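PDB 5NV8: EF-P arginine 32 rhamnosyl-transferase from Pseudomonas putida KT2440, which belongs to the EarP family of bacterial glycosyltransferases, proteins with a GT-B fold in which two Rossmann-like halves face each other across a cleft. Local coordinates for residues L37-V42 and L164-L169; L190-V195 and P224-V229; D328-A333 and R355-E360. All blocks are in the same frame, centred on the assembly; numbering follows the deposited sequence.

Contact 1. Residues L37-V42 and L164-L169; sequences LARQLV and LREGSL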
loop_
_atom_site.group_PDB
_atom_site.type_symbol
_atom_site.label_atom_id
_atom_site.label_comp_id
_atom_site.label_asym_id
_atom_site.label_seq_id
_atom_site.Cartn_x
_atom_site.Cartn_y
_atom_site.Cartn_z
ATOM N N LEU A 37 5.933 12.467 -1.353
ATOM C CA LEU A 37 5.444 13.836 -1.474
ATOM C C LEU A 37 6.510 14.763 -2.048
ATOM O O LEU A 37 6.199 15.641 -2.861
ATOM C CB LEU A 37 4.969 14.340 -0.111
ATOM C CG LEU A 37 4.636 15.828 0.011
ATOM C CD1 LEU A 37 3.488 16.198 -0.912
ATOM C CD2 LEU A 37 4.302 16.176 1.448
ATOM N N ALA A 38 7.772 14.573 -1.649
ATOM C CA ALA A 38 8.832 15.490 -2.064
ATOM C C ALA A 38 9.060 15.451 -3.572
ATOM O O ALA A 38 9.281 16.497 -4.195
ATOM C CB ALA A 38 10.127 15.170 -1.318
ATOM N N ARG A 39 9.023 14.260 -4.179
ATOM C CA ARG A 39 9.170 14.181 -5.630
ATOM C C ARG A 39 7.990 14.833 -6.338
ATOM O O ARG A 39 8.158 15.469 -7.383
ATOM C CB ARG A 39 9.299 12.728 -6.086
ATOM C CG ARG A 39 10.273 11.888 -5.305
ATOM C CD ARG A 39 10.512 10.558 -6.006
ATOM N NE ARG A 39 9.275 9.873 -6.374
ATOM C CZ ARG A 39 8.639 9.008 -5.588
ATOM N NH1 ARG A 39 9.121 8.721 -4.387
ATOM N NH2 ARG A 39 7.522 8.427 -6.004
ATOM N N GLN A 40 6.787 14.678 -5.781
ATOM C CA GLN A 40 5.589 15.178 -6.444
ATOM C C GLN A 40 5.557 16.702 -6.469
ATOM O O GLN A 40 5.161 17.300 -7.476
ATOM C CB GLN A 40 4.346 14.618 -5.754
ATOM C CG GLN A 40 3.061 14.824 -6.536
ATOM C CD GLN A 40 1.878 14.102 -5.923
ATOM O OE1 GLN A 40 1.887 13.757 -4.740
ATOM N NE2 GLN A 40 0.848 13.877 -6.725
ATOM N N LEU A 41 5.967 17.353 -5.375
ATOM C CA LEU A 41 5.960 18.813 -5.344
ATOM C C LEU A 41 7.012 19.420 -6.259
ATOM O O LEU A 41 6.877 20.585 -6.650
ATOM C CB LEU A 41 6.166 19.330 -3.922
ATOM C CG LEU A 41 5.281 18.740 -2.830
ATOM C CD1 LEU A 41 5.975 18.862 -1.483
ATOM C CD2 LEU A 41 3.917 19.415 -2.817
ATOM N N VAL A 42 8.060 18.669 -6.593
ATOM C CA VAL A 42 8.999 19.115 -7.614
ATOM C C VAL A 42 8.438 18.851 -9.005
ATOM O O VAL A 42 8.392 19.747 -9.855
ATOM C CB VAL A 42 10.361 18.426 -7.427
ATOM C CG1 VAL A 42 11.261 18.718 -8.618
ATOM C CG2 VAL A 42 11.014 18.864 -6.132
ATOM N N LEU A 164 -2.148 11.125 -1.275
ATOM C CA LEU A 164 -1.102 11.295 -2.275
ATOM C C LEU A 164 -1.432 10.469 -3.510
ATOM O O LEU A 164 -1.569 9.245 -3.432
ATOM C CB LEU A 164 0.255 10.888 -1.706
ATOM C CG LEU A 164 0.741 11.702 -0.509
ATOM C CD1 LEU A 164 1.710 10.887 0.326
ATOM C CD2 LEU A 164 1.377 13.007 -0.971
ATOM N N ARG A 165 -1.561 11.144 -4.649
ATOM C CA ARG A 165 -1.856 10.478 -5.915
ATOM C C ARG A 165 -1.179 11.272 -7.021
ATOM O O ARG A 165 -1.548 12.424 -7.275
ATOM C CB ARG A 165 -3.360 10.376 -6.148
ATOM C CG ARG A 165 -3.770 9.424 -7.262
ATOM C CD ARG A 165 -5.179 9.724 -7.770
ATOM N NE ARG A 165 -5.433 11.156 -7.933
ATOM C CZ ARG A 165 -6.205 11.878 -7.128
ATOM N NH1 ARG A 165 -6.785 11.313 -6.079
ATOM N NH2 ARG A 165 -6.381 13.171 -7.358
ATOM N N GLU A 166 -0.186 10.659 -7.661
ATOM C CA GLU A 166 0.500 11.288 -8.780
ATOM C C GLU A 166 -0.462 11.517 -9.942
ATOM O O GLU A 166 -1.378 10.727 -10.187
ATOM C CB GLU A 166 1.678 10.421 -9.238
ATOM C CG GLU A 166 2.742 10.161 -8.171
ATOM C CD GLU A 166 2.359 9.088 -7.164
ATOM O OE1 GLU A 166 1.197 8.631 -7.162
ATOM O OE2 GLU A 166 3.229 8.710 -6.356
ATOM N N GLY A 167 -0.230 12.613 -10.673
ATOM C CA GLY A 167 -1.127 12.990 -11.754
ATOM C C GLY A 167 -1.318 11.916 -12.810
ATOM O O GLY A 167 -2.421 11.752 -13.338
ATOM N N SER A 168 -0.261 11.165 -13.129
ATOM C CA SER A 168 -0.317 10.166 -14.192
ATOM C C SER A 168 -0.330 8.735 -13.662
ATOM O O SER A 168 -0.083 7.797 -14.424
ATOM C CB SER A 168 0.854 10.352 -15.157
ATOM O OG SER A 168 2.080 9.988 -14.545
ATOM N N LEU A 169 -0.622 8.545 -12.374
ATOM C CA LEU A 169 -0.540 7.209 -11.792
ATOM C C LEU A 169 -1.602 6.282 -12.374
ATOM O O LEU A 169 -1.288 5.182 -12.844
ATOM C CB LEU A 169 -0.673 7.289 -10.271
ATOM C CG LEU A 169 -0.619 5.938 -9.558
ATOM C CD1 LEU A 169 0.718 5.270 -9.812
ATOM C CD2 LEU A 169 -0.864 6.107 -8.067
#
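Helix 30-43, which packs beside the small parallel sheet of the N-terminal half, is tied by Gln-40 to Arg-165 in the irregular segment leading into helix 169-177. The Gln-40 side chain, with CG anti to the backbone N (chi1 -167°) and extended beyond it, spans the gap between helix and loop. Its NE2 donates a hydrogen bond to Arg-165 O at 2.9 Å. The acceptor lies close to the amide plane of Gln-40, yet the donor stands above the carbonyl plane of Arg-165, and the N-H...O angle is a bent 134°. NE2 of Gln-40 also comes within 3.3 Å of Glu-166 CA, and has a weak second bond to Glu-44. Next to this polar bridge, CD2 of Leu-164 meets CD1 of Leu-37 at 3.8 Å, the two side chains crossing at about a right angle. The same Leu-164 CD2 lies 3.9 Å from OE1 of Gln-40, while Leu-378 and Leu-382 of helix 378-387 extend the apolar patch. Arg-39 and Glu-166 approach more loosely, NH2 to OE2 at 4.3 Å, beyond a salt bridge. Glu-166 pairs instead with Arg-291 and Arg-36, and Arg-39 bonds to Gln-268. The chemistry implies that a bent hydrogen bond from the Gln-40 amide, a leucine pair and the Glu-166 to Arg-36 salt bridge together hold the loop against the helix, with charge attraction between Arg-39 and Glu-166 probably a minor addition.

Contact 2. Residues L190-V195 and P224-V229; sequences LGVDLV and PCHLLV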
loop_
_atom_site.group_PDB
_atom_site.type_symbol
_atom_site.label_atom_id
_atom_site.label_comp_id
_atom_site.label_asym_id
_atom_site.label_seq_id
_atom_site.Cartn_x
_atom_site.Cartn_y
_atom_site.Cartn_z
ATOM N N LEU A 190 12.092 -9.878 -11.956
ATOM C CA LEU A 190 12.247 -10.075 -10.521
ATOM C C LEU A 190 12.513 -11.529 -10.153
ATOM O O LEU A 190 12.447 -11.878 -8.970
ATOM C CB LEU A 190 11.006 -9.566 -9.783
ATOM C CG LEU A 190 11.069 -8.143 -9.218
ATOM C CD1 LEU A 190 11.469 -7.137 -10.291
ATOM C CD2 LEU A 190 9.741 -7.756 -8.585
ATOM N N GLY A 191 12.816 -12.377 -11.130
ATOM C CA GLY A 191 13.069 -13.782 -10.859
ATOM C C GLY A 191 11.834 -14.568 -10.472
ATOM O O GLY A 191 11.918 -15.470 -9.629
ATOM N N VAL A 192 10.689 -14.248 -11.071
ATOM C CA VAL A 192 9.414 -14.880 -10.749
ATOM C C VAL A 192 8.935 -15.635 -11.980
ATOM O O VAL A 192 8.734 -15.036 -13.044
ATOM C CB VAL A 192 8.364 -13.851 -10.301
ATOM C CG1 VAL A 192 6.980 -14.485 -10.255
ATOM C CG2 VAL A 192 8.735 -13.256 -8.951
ATOM N N ASP A 193 8.759 -16.948 -11.840
ATOM C CA ASP A 193 8.146 -17.781 -12.874
ATOM C C ASP A 193 6.701 -18.027 -12.456
ATOM O O ASP A 193 6.423 -18.895 -11.624
ATOM C CB ASP A 193 8.910 -19.089 -13.057
ATOM C CG ASP A 193 8.504 -19.831 -14.318
ATOM O OD1 ASP A 193 7.523 -19.414 -14.970
ATOM O OD2 ASP A 193 9.165 -20.835 -14.658
ATOM N N LEU A 194 5.785 -17.256 -13.039
ATOM C CA LEU A 194 4.379 -17.313 -12.658
ATOM C C LEU A 194 3.810 -18.709 -12.885
ATOM O O LEU A 194 3.967 -19.290 -13.963
ATOM C CB LEU A 194 3.589 -16.273 -13.458
ATOM C CG LEU A 194 2.114 -15.993 -13.147
ATOM C CD1 LEU A 194 1.187 -16.894 -13.961
ATOM C CD2 LEU A 194 1.825 -16.112 -11.655
ATOM N N VAL A 195 3.156 -19.248 -11.860
ATOM C CA VAL A 195 2.489 -20.544 -11.967
ATOM C C VAL A 195 1.266 -20.368 -12.860
ATOM O O VAL A 195 0.385 -19.558 -12.541
ATOM C CB VAL A 195 2.100 -21.097 -10.585
ATOM C CG1 VAL A 195 1.425 -22.451 -10.725
ATOM C CG2 VAL A 195 3.321 -21.202 -9.687
ATOM N N PRO A 224 -4.333 -23.399 -7.638
ATOM C CA PRO A 224 -3.002 -23.006 -7.166
ATOM C C PRO A 224 -2.941 -21.541 -6.762
ATOM O O PRO A 224 -3.710 -20.697 -7.226
ATOM C CB PRO A 224 -2.099 -23.282 -8.373
ATOM C CG PRO A 224 -3.014 -23.223 -9.550
ATOM C CD PRO A 224 -4.331 -23.759 -9.067
ATOM N N CYS A 225 -1.993 -21.248 -5.874
ATOM C CA CYS A 225 -1.733 -19.888 -5.421
ATOM C C CYS A 225 -0.239 -19.613 -5.499
ATOM O O CYS A 225 0.573 -20.445 -5.077
ATOM C CB CYS A 225 -2.241 -19.666 -3.991
ATOM S SG CYS A 225 -1.766 -18.072 -3.260
ATOM N N HIS A 226 0.117 -18.450 -6.045
ATOM C CA HIS A 226 1.497 -17.981 -6.109
ATOM C C HIS A 226 1.607 -16.737 -5.235
ATOM O O HIS A 226 1.056 -15.685 -5.573
ATOM C CB HIS A 226 1.912 -17.686 -7.549
ATOM C CG HIS A 226 3.395 -17.640 -7.754
ATOM N ND1 HIS A 226 3.992 -17.962 -8.954
ATOM C CD2 HIS A 226 4.403 -17.314 -6.909
ATOM C CE1 HIS A 226 5.302 -17.836 -8.840
ATOM N NE2 HIS A 226 5.578 -17.444 -7.608
ATOM N N LEU A 227 2.314 -16.863 -4.115
ATOM C CA LEU A 227 2.440 -15.793 -3.134
ATOM C C LEU A 227 3.814 -15.147 -3.251
ATOM O O LEU A 227 4.839 -15.834 -3.186
ATOM C CB LEU A 227 2.224 -16.333 -1.717
ATOM C CG LEU A 227 2.262 -15.355 -0.539
ATOM C CD1 LEU A 227 1.000 -14.517 -0.486
ATOM C CD2 LEU A 227 2.456 -16.103 0.773
ATOM N N LEU A 228 3.831 -13.829 -3.425
ATOM C CA LEU A 228 5.063 -13.057 -3.540
ATOM C C LEU A 228 5.267 -12.273 -2.252
ATOM O O LEU A 228 4.397 -11.498 -1.847
ATOM C CB LEU A 228 5.010 -12.126 -4.751
ATOM C CG LEU A 228 4.829 -12.838 -6.097
ATOM C CD1 LEU A 228 4.748 -11.844 -7.251
ATOM C CD2 LEU A 228 5.916 -13.863 -6.341
ATOM N N VAL A 229 6.417 -12.477 -1.614
ATOM C CA VAL A 229 6.686 -11.970 -0.279
ATOM C C VAL A 229 7.985 -11.169 -0.320
ATOM O O VAL A 229 9.076 -11.721 -0.368
ATOM C CB VAL A 229 6.786 -13.123 0.745
ATOM C CG1 VAL A 229 7.219 -12.594 2.098
ATOM C CG2 VAL A 229 5.458 -13.859 0.844
#
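A chi1 of -161° turns CG of His-226 away from its own backbone N and lifts the imidazole from the strand to the passing loop, where it meets Val-195. On the loop, CG2 of Val-195 lies anti to the carbonyl carbon, and this branch approaches from off the ring plane, 3.4 Å from ND1 of His-226. The backbone N of Val-195 approaches the same ND1 in the ring plane and donates a hydrogen bond of 3.3 Å, with an N-H...N angle of 155°. Asp-193 O also sits at the ring edge, 3.2 Å from CE1 of His-226. Because ND1 accepts and NE2 bonds to Gln-261 OE1, the ring is held at two corners, consistent with a neutral imidazole carrying its proton on NE2. CG2 of Val-192 packs on CD2 of Leu-228 at 3.9 Å, while at the other end CG1 of Val-195 rests 4.3 Å from CB of Pro-224. The loop thus runs nearly antiparallel over the strand, joined by the His-226 ring bonded to its backbone and by apolar side chains. Such packing of a helix-to-strand connection over a central strand belongs to a Rossmann-like half, here with strand 225-230 beside strand 199-203.

Contact 3. Residues D328-A333 and R355-E360; sequences DDADAA and RQHWPE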
loop_
_atom_site.group_PDB
_atom_site.type_symbol
_atom_site.label_atom_id
_atom_site.label_comp_id
_atom_site.label_asym_id
_atom_site.label_seq_id
_atom_site.Cartn_x
_atom_site.Cartn_y
_atom_site.Cartn_z
ATOM N N ASP A 328 -25.279 -7.837 0.818
ATOM C CA ASP A 328 -25.188 -8.307 2.197
ATOM C C ASP A 328 -24.211 -9.469 2.330
ATOM O O ASP A 328 -23.460 -9.549 3.310
ATOM C CB ASP A 328 -26.573 -8.705 2.703
ATOM C CG ASP A 328 -27.506 -7.518 2.826
ATOM O OD1 ASP A 328 -27.188 -6.588 3.597
ATOM O OD2 ASP A 328 -28.552 -7.511 2.145
ATOM N N ASP A 329 -24.201 -10.380 1.355
ATOM C CA ASP A 329 -23.264 -11.495 1.411
ATOM C C ASP A 329 -21.834 -11.029 1.150
ATOM O O ASP A 329 -20.888 -11.547 1.754
ATOM C CB ASP A 329 -23.677 -12.579 0.414
ATOM C CG ASP A 329 -24.861 -13.404 0.900
ATOM O OD1 ASP A 329 -25.137 -13.394 2.119
ATOM O OD2 ASP A 329 -25.512 -14.070 0.065
ATOM N N ALA A 330 -21.656 -10.048 0.262
ATOM C CA ALA A 330 -20.316 -9.537 -0.014
ATOM C C ALA A 330 -19.841 -8.588 1.080
ATOM O O ALA A 330 -18.658 -8.593 1.437
ATOM C CB ALA A 330 -20.285 -8.840 -1.374
ATOM N N ASP A 331 -20.747 -7.761 1.609
ATOM C CA ASP A 331 -20.409 -6.896 2.736
ATOM C C ASP A 331 -19.939 -7.717 3.930
ATOM O O ASP A 331 -18.919 -7.403 4.554
ATOM C CB ASP A 331 -21.623 -6.036 3.105
ATOM C CG ASP A 331 -21.311 -4.988 4.153
ATOM O OD1 ASP A 331 -21.121 -5.353 5.332
ATOM O OD2 ASP A 331 -21.273 -3.790 3.801
ATOM N N ALA A 332 -20.669 -8.789 4.252
ATOM C CA ALA A 332 -20.307 -9.628 5.391
ATOM C C ALA A 332 -18.968 -10.320 5.170
ATOM O O ALA A 332 -18.188 -10.492 6.113
ATOM C CB ALA A 332 -21.402 -10.660 5.654
ATOM N N ALA A 333 -18.686 -10.726 3.929
ATOM C CA ALA A 333 -17.439 -11.430 3.654
ATOM C C ALA A 333 -16.239 -10.493 3.706
ATOM O O ALA A 333 -15.128 -10.929 4.030
ATOM C CB ALA A 333 -17.518 -12.122 2.294
ATOM N N ARG A 355 -13.767 -15.400 -1.249
ATOM C CA ARG A 355 -13.598 -15.955 -2.586
ATOM C C ARG A 355 -14.924 -16.353 -3.222
ATOM O O ARG A 355 -14.999 -16.455 -4.449
ATOM C CB ARG A 355 -12.661 -17.161 -2.544
ATOM C CG ARG A 355 -11.217 -16.818 -2.211
ATOM C CD ARG A 355 -10.504 -16.197 -3.398
ATOM N NE ARG A 355 -10.298 -17.160 -4.476
ATOM C CZ ARG A 355 -10.215 -16.831 -5.762
ATOM N NH1 ARG A 355 -10.319 -15.562 -6.129
ATOM N NH2 ARG A 355 -10.026 -17.768 -6.678
ATOM N N GLN A 356 -15.966 -16.581 -2.419
ATOM C CA GLN A 356 -17.291 -16.856 -2.963
ATOM C C GLN A 356 -17.891 -15.651 -3.673
ATOM O O GLN A 356 -18.887 -15.808 -4.387
ATOM C CB GLN A 356 -18.247 -17.307 -1.853
ATOM C CG GLN A 356 -17.716 -18.415 -0.961
ATOM C CD GLN A 356 -17.267 -19.630 -1.745
ATOM O OE1 GLN A 356 -16.072 -19.901 -1.864
ATOM N NE2 GLN A 356 -18.227 -20.372 -2.287
ATOM N N HIS A 357 -17.318 -14.465 -3.495
ATOM C CA HIS A 357 -17.863 -13.229 -4.042
ATOM C C HIS A 357 -16.786 -12.444 -4.775
ATOM O O HIS A 357 -16.767 -11.211 -4.744
ATOM C CB HIS A 357 -18.488 -12.378 -2.940
ATOM C CG HIS A 357 -19.457 -13.121 -2.074
ATOM N ND1 HIS A 357 -20.692 -13.535 -2.528
ATOM C CD2 HIS A 357 -19.378 -13.518 -0.782
ATOM C CE1 HIS A 357 -21.329 -14.157 -1.552
ATOM N NE2 HIS A 357 -20.554 -14.160 -0.482
ATOM N N TRP A 358 -15.877 -13.142 -5.452
ATOM C CA TRP A 358 -14.748 -12.455 -6.075
ATOM C C TRP A 358 -15.154 -11.480 -7.175
ATOM O O TRP A 358 -14.581 -10.375 -7.210
ATOM C CB TRP A 358 -13.737 -13.480 -6.599
ATOM C CG TRP A 358 -12.334 -12.988 -6.512
ATOM C CD1 TRP A 358 -11.523 -12.638 -7.551
ATOM C CD2 TRP A 358 -11.573 -12.773 -5.317
ATOM N NE1 TRP A 358 -10.302 -12.222 -7.078
ATOM C CE2 TRP A 358 -10.307 -12.297 -5.709
ATOM C CE3 TRP A 358 -11.840 -12.941 -3.954
ATOM C CZ2 TRP A 358 -9.308 -11.987 -4.787
ATOM C CZ3 TRP A 358 -10.845 -12.633 -3.038
ATOM C CH2 TRP A 358 -9.595 -12.160 -3.459
ATOM N N PRO A 359 -16.085 -11.793 -8.088
ATOM C CA PRO A 359 -16.497 -10.772 -9.068
ATOM C C PRO A 359 -17.035 -9.501 -8.431
ATOM O O PRO A 359 -16.764 -8.400 -8.929
ATOM C CB PRO A 359 -17.572 -11.495 -9.890
ATOM C CG PRO A 359 -17.198 -12.920 -9.802
ATOM C CD PRO A 359 -16.676 -13.109 -8.405
ATOM N N GLU A 360 -17.793 -9.622 -7.338
ATOM C CA GLU A 360 -18.277 -8.435 -6.641
ATOM C C GLU A 360 -17.129 -7.664 -6.000
ATOM O O GLU A 360 -17.097 -6.430 -6.056
ATOM C CB GLU A 360 -19.310 -8.827 -5.583
ATOM C CG GLU A 360 -20.754 -8.606 -6.002
ATOM C CD GLU A 360 -21.656 -8.249 -4.833
ATOM O OE1 GLU A 360 -21.974 -9.144 -4.022
ATOM O OE2 GLU A 360 -22.048 -7.070 -4.724
#
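His-357 packs its imidazole against the start of helix 328-343, touching Asp-329, Ala-330 and Ala-333, and this is the tight part of the contact. With chi1 at -51°, the ring's CG lies anti to the carbonyl carbon, which directs the imidazole at the helix backbone. The carbonyl carbon C of Asp-329 stands 3.7 Å above the plane of the His-357 ring, offset toward the rim, and N of Ala-330 lies over its centre. Asp-329 CB reaches CE1 of the same ring at 3.4 Å, while CB of Ala-333 comes in at the edge, 3.9 Å from CD2 of His-357. The opposite face is overlaid near its rim by CB of Gln-356, so the imidazole is sandwiched between its own chain and the neighbouring helix. No hydrogen bond crosses here: Asp-329 O approaches NE2 of His-357 to 3.5 Å, but at a poor angle. The small alanines probably let the ring come close to the backbone.

The solvent side is looser, and the charged groups of Asp-329 and Glu-360 lie around this margin. Asp-329 is exposed, and its OD2 remains 5.0 Å from NE2 of His-357, so any electrostatic influence on the imidazole would be at a distance. Glu-360 OE1 touches Ala-330 CB at 3.2 Å; that oxygen is hydrogen-bonded to Ser-327, which ties the carboxylate to the residue just before the helix. The contact joins the starts of two helices in the helical region after the mixed sheet, the N-cap residue of helix 358-373 set against the beginning of helix 328-343.

In the fold
The three contacts follow one another in series along the chain. Contact 1 joins helix 30-43 of the N-terminal half to the segment before helix 169-177, contact 2 lies on the mixed six-stranded sheet, and contact 3 unites two helices that follow that sheet. Centres of contacts 1 and 2 are 30 Å apart, those of 1 and 3 34 Å. Contacts 2 and 3 have centres 25 Å apart and nearest atoms about 7 Å apart, without touching. Helix 378-387 returns to pack at contact 1. The bound 2'-deoxy-thymidine-beta-L-rhamnose lies about 8 Å from the side chain of Arg-39 and about 10 Å from that of Leu-228, consistent with a ligand held between the two halves.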